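Local coordinates for YciF Bacterial Stress Response Protein (Salmonella enterica subsp. enterica serovar Typhimurium, PDB 4ERU) that is of unknown function but adopts a ferritin-like helix bundle that holds two magnesium ions, consistent with a metal-binding role in bacterial stress, at residues Asp19-Glu24 with Arg60-Val65; Gln26-Leu31 with Glu52-Gln57; Tyr115-Tyr120 with Glu145-Asp150. All coordinates share one frame; numbering follows the deposited sequence.

Contact 1: Asp19-Glu24 with Arg60-Val65; sequences DTYSAE and RIDQIV. With MG (magnesium ion), chain E.
Tyr21 and Ile61 make the main apolar touch here. CD1 of Tyr21 lies 3.7 Å from CG2 of Ile61, and the two side chains meet at a slant. The other branch of Ile61 reaches further in: its CD1 comes 3.8 Å from CA of Tyr21, against the backbone of helix 9-37. With CG anti to the backbone N (chi1 180°), the Tyr21 ring swings out along Ile61 to Asp62. There OD1 of Asp62 sits 3.8 Å from CE1 of Tyr21, with ring and carboxylate planes 66° apart. Thr20 and Glu24 pack more loosely on Ile61, each about one turn from the other: CG2 of Thr20 and CG of Glu24 are both 4.3 Å from CD1 of Ile61.

The helices 9-37 and 41-66 form an antiparallel hairpin of the ferritin-like bundle, their local axes 155° apart in direction. Glu24 carries this packing into the metal site. Its chain bends at chi2, and both carboxylate oxygens grip one magnesium ion, OE1 at 2.3 Å and OE2 at 2.4 Å. Tyr120 hydrogen-bonds to Glu24 OE1 from helix 99-130. Further out, Thr20 OG1 is hydrogen-bonded to Leu16 O within its own helix.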
# COMPACT_ATOMS: atom_id res chain seq x y z
N ASP A 19 -4.52 13.46 -5.04
CA ASP A 19 -4.19 12.71 -3.84
C ASP A 19 -2.70 12.29 -3.89
O ASP A 19 -1.96 12.47 -2.92
CB ASP A 19 -5.11 11.46 -3.79
CG ASP A 19 -4.83 10.53 -2.61
OD1 ASP A 19 -5.35 10.80 -1.50
OD2 ASP A 19 -4.14 9.48 -2.80
N THR A 20 -2.29 11.73 -5.03
CA THR A 20 -0.91 11.28 -5.20
C THR A 20 0.08 12.44 -5.09
O THR A 20 1.17 12.28 -4.53
CB THR A 20 -0.78 10.56 -6.56
OG1 THR A 20 -1.63 9.41 -6.50
CG2 THR A 20 0.63 10.10 -6.85
N TYR A 21 -0.28 13.59 -5.66
CA TYR A 21 0.57 14.78 -5.62
C TYR A 21 0.79 15.23 -4.17
O TYR A 21 1.92 15.51 -3.77
CB TYR A 21 -0.11 15.88 -6.43
CG TYR A 21 0.61 17.20 -6.52
CD1 TYR A 21 1.83 17.32 -7.17
CD2 TYR A 21 0.00 18.37 -6.03
CE1 TYR A 21 2.47 18.56 -7.31
CE2 TYR A 21 0.64 19.63 -6.15
CZ TYR A 21 1.88 19.70 -6.78
OH TYR A 21 2.51 20.93 -6.90
N SER A 22 -0.28 15.26 -3.38
CA SER A 22 -0.12 15.51 -1.94
C SER A 22 0.74 14.46 -1.22
O SER A 22 1.59 14.81 -0.38
CB SER A 22 -1.49 15.58 -1.26
OG SER A 22 -1.29 15.51 0.14
N ALA A 23 0.53 13.19 -1.56
CA ALA A 23 1.31 12.09 -0.96
C ALA A 23 2.80 12.31 -1.23
O ALA A 23 3.63 12.15 -0.33
CB ALA A 23 0.86 10.71 -1.55
N GLU A 24 3.14 12.66 -2.48
CA GLU A 24 4.54 12.85 -2.82
C GLU A 24 5.15 14.04 -2.07
O GLU A 24 6.27 13.94 -1.56
CB GLU A 24 4.74 13.03 -4.31
CG GLU A 24 4.22 11.89 -5.19
CD GLU A 24 5.12 10.68 -5.31
OE1 GLU A 24 5.18 10.09 -6.42
OE2 GLU A 24 5.75 10.27 -4.32
N ARG A 60 7.27 15.35 -12.75
CA ARG A 60 6.46 14.66 -13.78
C ARG A 60 4.97 14.99 -13.65
O ARG A 60 4.25 15.11 -14.65
CB ARG A 60 6.61 13.13 -13.73
CG ARG A 60 7.96 12.62 -14.05
CD ARG A 60 7.95 11.18 -14.65
NE ARG A 60 9.35 10.75 -14.79
CZ ARG A 60 10.02 10.03 -13.90
NH1 ARG A 60 9.42 9.55 -12.81
NH2 ARG A 60 11.31 9.75 -14.11
N ILE A 61 4.50 15.07 -12.42
CA ILE A 61 3.10 15.38 -12.20
C ILE A 61 2.82 16.81 -12.74
O ILE A 61 1.82 17.02 -13.40
CB ILE A 61 2.69 15.24 -10.71
CG1 ILE A 61 2.79 13.77 -10.24
CG2 ILE A 61 1.29 15.84 -10.47
CD1 ILE A 61 2.38 13.51 -8.74
N ASP A 62 3.72 17.78 -12.48
CA ASP A 62 3.52 19.12 -13.08
C ASP A 62 3.44 19.04 -14.61
O ASP A 62 2.55 19.63 -15.21
CB ASP A 62 4.59 20.13 -12.64
CG ASP A 62 4.53 20.42 -11.17
OD1 ASP A 62 3.45 20.30 -10.55
OD2 ASP A 62 5.59 20.77 -10.62
N GLN A 63 4.36 18.29 -15.21
CA GLN A 63 4.31 17.99 -16.66
C GLN A 63 3.04 17.31 -17.14
O GLN A 63 2.52 17.65 -18.20
CB GLN A 63 5.50 17.15 -17.08
CG GLN A 63 6.83 17.85 -16.99
CD GLN A 63 7.95 16.93 -17.43
OE1 GLN A 63 8.98 16.85 -16.78
NE2 GLN A 63 7.73 16.21 -18.52
N ILE A 64 2.54 16.33 -16.39
CA ILE A 64 1.24 15.71 -16.68
C ILE A 64 0.12 16.77 -16.68
O ILE A 64 -0.75 16.77 -17.57
CB ILE A 64 0.91 14.55 -15.67
CG1 ILE A 64 1.75 13.31 -16.00
CG2 ILE A 64 -0.58 14.22 -15.67
CD1 ILE A 64 2.03 12.36 -14.81
N VAL A 65 0.15 17.66 -15.69
CA VAL A 65 -0.85 18.71 -15.55
C VAL A 65 -0.79 19.70 -16.74
O VAL A 65 -1.83 20.07 -17.28
CB VAL A 65 -0.73 19.43 -14.18
CG1 VAL A 65 -1.69 20.63 -14.08
CG2 VAL A 65 -1.02 18.44 -13.06
MG MG E . 6.83 8.59 -5.69
O HOH W 1 8.21 8.39 -4.06

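Contact 2: Gln26-Leu31 with Glu52-Gln57; sequences QLTKAL and EETQGQ. With MG (magnesium ion), chain E.
Thr28 faces Thr54 where helices 9-37 and 41-66 run antiparallel, as the first helical hairpin of the ferritin-like bundle. Their local directions differ by 163° and the axes approach to 9.8 Å. The apolar part is methyl against methyl: CG2 of Thr28 meets CG2 of Thr54 at 3.7 Å. In Thr28, OG1 stands between the backbone N and the carbonyl carbon (chi1 62°). That hydroxyl is hydrogen-bonded to Lys25 O in its own helix, while CG2 is the atom that meets Thr54. Leu27 and Leu31 lie next to the hydroxyl of Thr54, and CD1 of Leu31 is 4.2 Å from its OG1.

On the outer side Gln55 supplies a polar neighbour. Its chain folds back at chi2 (-72°) and brings OE1 to 3.4 Å from CG2 of Thr28, a van der Waals contact.

The remaining links lead to the metal. Gln57 extends beyond CG and binds one magnesium ion through OE1 at 2.2 Å, while its NE2 is hydrogen-bonded to Glu145. Thr54 is a second-shell residue. Its OG1 is hydrogen-bonded to His50 O, and it also accepts a hydrogen bond of 2.8 Å from the water oxygen that binds the same magnesium ion at 2.1 Å.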
# COMPACT_ATOMS: atom_id res chain seq x y z
N GLN A 26 4.17 15.38 0.84
CA GLN A 26 4.32 14.93 2.21
C GLN A 26 5.51 14.02 2.41
O GLN A 26 6.24 14.19 3.38
CB GLN A 26 3.10 14.17 2.68
CG GLN A 26 1.89 15.02 2.91
CD GLN A 26 0.74 14.13 3.36
OE1 GLN A 26 0.79 13.56 4.46
NE2 GLN A 26 -0.26 13.94 2.48
N LEU A 27 5.71 13.07 1.50
CA LEU A 27 6.83 12.16 1.60
C LEU A 27 8.19 12.90 1.59
O LEU A 27 9.07 12.56 2.39
CB LEU A 27 6.74 11.08 0.52
CG LEU A 27 7.77 9.96 0.58
CD1 LEU A 27 7.79 9.23 1.97
CD2 LEU A 27 7.48 8.98 -0.58
N THR A 28 8.35 13.91 0.72
CA THR A 28 9.60 14.70 0.66
C THR A 28 9.87 15.41 1.98
O THR A 28 11.03 15.53 2.37
CB THR A 28 9.66 15.78 -0.48
OG1 THR A 28 8.64 16.78 -0.30
CG2 THR A 28 9.53 15.16 -1.84
N LYS A 29 8.82 15.85 2.67
CA LYS A 29 8.98 16.46 4.00
C LYS A 29 9.49 15.49 5.05
O LYS A 29 10.26 15.86 5.94
CB LYS A 29 7.65 17.03 4.49
CG LYS A 29 7.17 18.19 3.70
CD LYS A 29 5.81 18.68 4.22
CE LYS A 29 5.98 19.47 5.48
NZ LYS A 29 4.85 20.45 5.58
N ALA A 30 9.06 14.24 4.92
CA ALA A 30 9.42 13.15 5.85
C ALA A 30 10.77 12.46 5.63
O ALA A 30 11.36 11.94 6.57
CB ALA A 30 8.32 12.05 5.81
N LEU A 31 11.22 12.38 4.37
CA LEU A 31 12.37 11.56 4.04
C LEU A 31 13.66 12.02 4.72
O LEU A 31 14.47 11.19 5.07
CB LEU A 31 12.56 11.44 2.53
CG LEU A 31 11.62 10.37 1.89
CD1 LEU A 31 11.52 10.58 0.38
CD2 LEU A 31 12.15 8.99 2.19
N GLU A 52 15.45 12.44 -3.79
CA GLU A 52 15.77 13.09 -5.06
C GLU A 52 14.87 12.54 -6.17
O GLU A 52 14.40 13.29 -7.00
CB GLU A 52 17.26 12.92 -5.38
CG GLU A 52 17.63 11.78 -6.35
CD GLU A 52 19.13 11.71 -6.63
OE1 GLU A 52 19.91 11.37 -5.69
OE2 GLU A 52 19.53 12.03 -7.78
N GLU A 53 14.61 11.22 -6.14
CA GLU A 53 13.74 10.52 -7.09
C GLU A 53 12.29 11.03 -7.00
O GLU A 53 11.64 11.27 -8.03
CB GLU A 53 13.79 8.98 -6.87
CG GLU A 53 12.52 8.20 -7.33
CD GLU A 53 12.67 6.67 -7.35
OE1 GLU A 53 13.66 6.17 -7.96
OE2 GLU A 53 11.80 5.95 -6.78
N THR A 54 11.79 11.19 -5.78
CA THR A 54 10.44 11.72 -5.52
C THR A 54 10.31 13.14 -6.02
O THR A 54 9.28 13.50 -6.57
CB THR A 54 10.05 11.66 -4.00
OG1 THR A 54 10.18 10.31 -3.55
CG2 THR A 54 8.59 12.16 -3.76
N GLN A 55 11.37 13.93 -5.86
CA GLN A 55 11.41 15.28 -6.42
C GLN A 55 11.11 15.24 -7.93
O GLN A 55 10.26 15.98 -8.41
CB GLN A 55 12.76 15.93 -6.16
CG GLN A 55 13.08 16.26 -4.65
CD GLN A 55 12.26 17.44 -4.13
OE1 GLN A 55 11.05 17.33 -4.00
NE2 GLN A 55 12.91 18.55 -3.83
N GLY A 56 11.82 14.37 -8.67
CA GLY A 56 11.60 14.22 -10.10
C GLY A 56 10.20 13.71 -10.43
O GLY A 56 9.62 14.07 -11.46
N GLN A 57 9.64 12.91 -9.53
CA GLN A 57 8.29 12.40 -9.71
C GLN A 57 7.24 13.49 -9.54
O GLN A 57 6.22 13.49 -10.23
CB GLN A 57 8.03 11.21 -8.79
CG GLN A 57 8.80 9.99 -9.25
CD GLN A 57 8.93 8.90 -8.18
OE1 GLN A 57 8.49 9.07 -7.03
NE2 GLN A 57 9.55 7.78 -8.56
MG MG E . 6.83 8.59 -5.69
O HOH W 1 8.21 8.39 -4.06

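Contact 3: Tyr115-Tyr120 with Glu145-Asp150; sequences YEIASY and EEKQTD. With MG (magnesium ion), chain E; MG (magnesium ion), chain D.
Glu116 and Glu146 meet over two magnesium ions. The Glu146 carboxylate bridges the pair: its OE2 binds one ion at 2.4 Å, and its OE1 binds the other at 2.5 Å. Glu116 OE1 binds that second ion too, as do Glu113 and His50, while Glu24 and Gln57 complete the protein ligands of the first. One water bridges the two ions from the side, its oxygen 2.1 Å from the first and 2.0 Å from the second. A carboxylate-bridged metal pair inside a four-helix bundle is a hallmark of ferritin-like proteins. Here its ligands come from all four long helices.

Apolar contacts lie to one side of the metals. Ile117 reaches across with CG1 to CB of Glu146, 3.9 Å away. Its CD1 rests 4.0 Å from CB of Asp150, and its CG2 touches CE of the extended Lys147. Ile117 also packs on His114 of the second subunit.

The ring of Tyr120 flanks the bridging carboxylate. CE2 of Tyr120 is 3.7 Å from OE2 of Glu146, and the two planes are 43° apart.

One carboxylate pair is close without a hydrogen bond: Glu116 OE1 and Glu146 OE2 stand 3.3 Å apart. Each binds a magnesium ion. The two cations probably offset the repulsion between these buried acids.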
# COMPACT_ATOMS: atom_id res chain seq x y z
N TYR A 115 1.70 1.82 -1.47
CA TYR A 115 0.58 2.74 -1.61
C TYR A 115 0.75 3.50 -2.96
O TYR A 115 -0.23 3.71 -3.71
CB TYR A 115 0.56 3.75 -0.46
CG TYR A 115 -0.59 4.76 -0.60
CD1 TYR A 115 -1.86 4.46 -0.10
CD2 TYR A 115 -0.40 6.01 -1.23
CE1 TYR A 115 -2.93 5.36 -0.23
CE2 TYR A 115 -1.48 6.91 -1.37
CZ TYR A 115 -2.72 6.57 -0.88
OH TYR A 115 -3.76 7.44 -0.98
N GLU A 116 1.99 3.86 -3.26
CA GLU A 116 2.27 4.58 -4.51
C GLU A 116 2.26 3.68 -5.74
O GLU A 116 1.78 4.09 -6.79
CB GLU A 116 3.57 5.36 -4.39
CG GLU A 116 3.46 6.37 -3.27
CD GLU A 116 4.55 7.40 -3.34
OE1 GLU A 116 5.71 6.97 -3.40
OE2 GLU A 116 4.25 8.63 -3.28
N ILE A 117 2.74 2.46 -5.60
CA ILE A 117 2.62 1.48 -6.70
C ILE A 117 1.15 1.27 -7.09
O ILE A 117 0.81 1.32 -8.27
CB ILE A 117 3.30 0.15 -6.36
CG1 ILE A 117 4.83 0.37 -6.24
CG2 ILE A 117 2.97 -0.99 -7.39
CD1 ILE A 117 5.57 -0.83 -5.56
N ALA A 118 0.28 1.08 -6.11
CA ALA A 118 -1.12 0.96 -6.41
C ALA A 118 -1.69 2.22 -7.10
O ALA A 118 -2.34 2.10 -8.15
CB ALA A 118 -1.93 0.60 -5.16
N SER A 119 -1.43 3.39 -6.53
CA SER A 119 -1.94 4.67 -7.06
C SER A 119 -1.51 4.94 -8.50
O SER A 119 -2.33 5.33 -9.34
CB SER A 119 -1.45 5.86 -6.20
OG SER A 119 -1.84 5.72 -4.84
N TYR A 120 -0.23 4.77 -8.77
CA TYR A 120 0.29 4.98 -10.12
C TYR A 120 -0.19 3.98 -11.15
O TYR A 120 -0.37 4.34 -12.34
CB TYR A 120 1.81 5.07 -10.12
CG TYR A 120 2.31 6.45 -9.67
CD1 TYR A 120 2.28 7.55 -10.54
CD2 TYR A 120 2.84 6.64 -8.40
CE1 TYR A 120 2.75 8.83 -10.12
CE2 TYR A 120 3.30 7.90 -7.99
CZ TYR A 120 3.26 8.99 -8.86
OH TYR A 120 3.75 10.25 -8.44
N GLU A 145 9.97 3.25 -11.62
CA GLU A 145 10.83 3.68 -10.50
C GLU A 145 10.31 3.24 -9.12
O GLU A 145 11.09 2.83 -8.25
CB GLU A 145 10.99 5.20 -10.48
CG GLU A 145 11.95 5.72 -11.55
CD GLU A 145 11.85 7.23 -11.72
OE1 GLU A 145 11.11 7.90 -10.94
OE2 GLU A 145 12.52 7.75 -12.63
N GLU A 146 9.00 3.32 -8.90
CA GLU A 146 8.46 2.98 -7.59
C GLU A 146 8.68 1.48 -7.33
O GLU A 146 9.07 1.07 -6.24
CB GLU A 146 6.98 3.39 -7.53
CG GLU A 146 6.55 4.13 -6.26
CD GLU A 146 7.06 5.53 -6.15
OE1 GLU A 146 8.17 5.74 -5.59
OE2 GLU A 146 6.34 6.44 -6.58
N LYS A 147 8.49 0.66 -8.36
CA LYS A 147 8.71 -0.78 -8.22
C LYS A 147 10.18 -1.11 -7.93
O LYS A 147 10.46 -1.95 -7.08
CB LYS A 147 8.19 -1.55 -9.43
CG LYS A 147 6.66 -1.48 -9.55
CD LYS A 147 6.17 -2.11 -10.88
CE LYS A 147 4.67 -2.31 -10.83
NZ LYS A 147 4.01 -2.71 -12.13
N GLN A 148 11.10 -0.43 -8.63
CA GLN A 148 12.55 -0.54 -8.35
C GLN A 148 12.93 -0.09 -6.95
O GLN A 148 13.82 -0.67 -6.33
CB GLN A 148 13.37 0.27 -9.36
CG GLN A 148 13.19 -0.26 -10.79
CD GLN A 148 13.55 -1.75 -10.87
OE1 GLN A 148 12.72 -2.60 -11.24
NE2 GLN A 148 14.78 -2.08 -10.50
N THR A 149 12.27 0.94 -6.43
CA THR A 149 12.59 1.40 -5.10
C THR A 149 12.16 0.35 -4.06
O THR A 149 12.89 0.04 -3.14
CB THR A 149 11.96 2.77 -4.83
OG1 THR A 149 12.50 3.70 -5.77
CG2 THR A 149 12.29 3.29 -3.42
N ASP A 150 10.98 -0.23 -4.27
CA ASP A 150 10.46 -1.27 -3.38
C ASP A 150 11.40 -2.48 -3.40
O ASP A 150 11.69 -3.04 -2.36
CB ASP A 150 9.06 -1.72 -3.82
CG ASP A 150 8.53 -2.82 -2.92
OD1 ASP A 150 8.62 -2.65 -1.68
OD2 ASP A 150 8.06 -3.86 -3.42
MG MG E . 6.83 8.59 -5.69
MG MG D . 7.82 6.53 -3.29
O HOH W 1 8.21 8.39 -4.06

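In the fold
From the N terminus, helix 9-37 supplies the first segment of both early pairs, 19-24 and then 26-31. The chain turns back in helix 41-66, whose segment 52-57 packs on 26-31. Contact 2 therefore closes the inner loop, and contact 1 closes the outer one around it when 60-65 returns to 19-24. After helix 79-93 the chain enters helix 99-130. Contact 3 then closes a separate loop, in series with the others, where helix 133-159 comes back along it. The two hairpins face each other across the magnesium ions. All three contacts share one of these ions and its water, and Gln57 with Glu145 adds a direct hydrogen bond between hairpins.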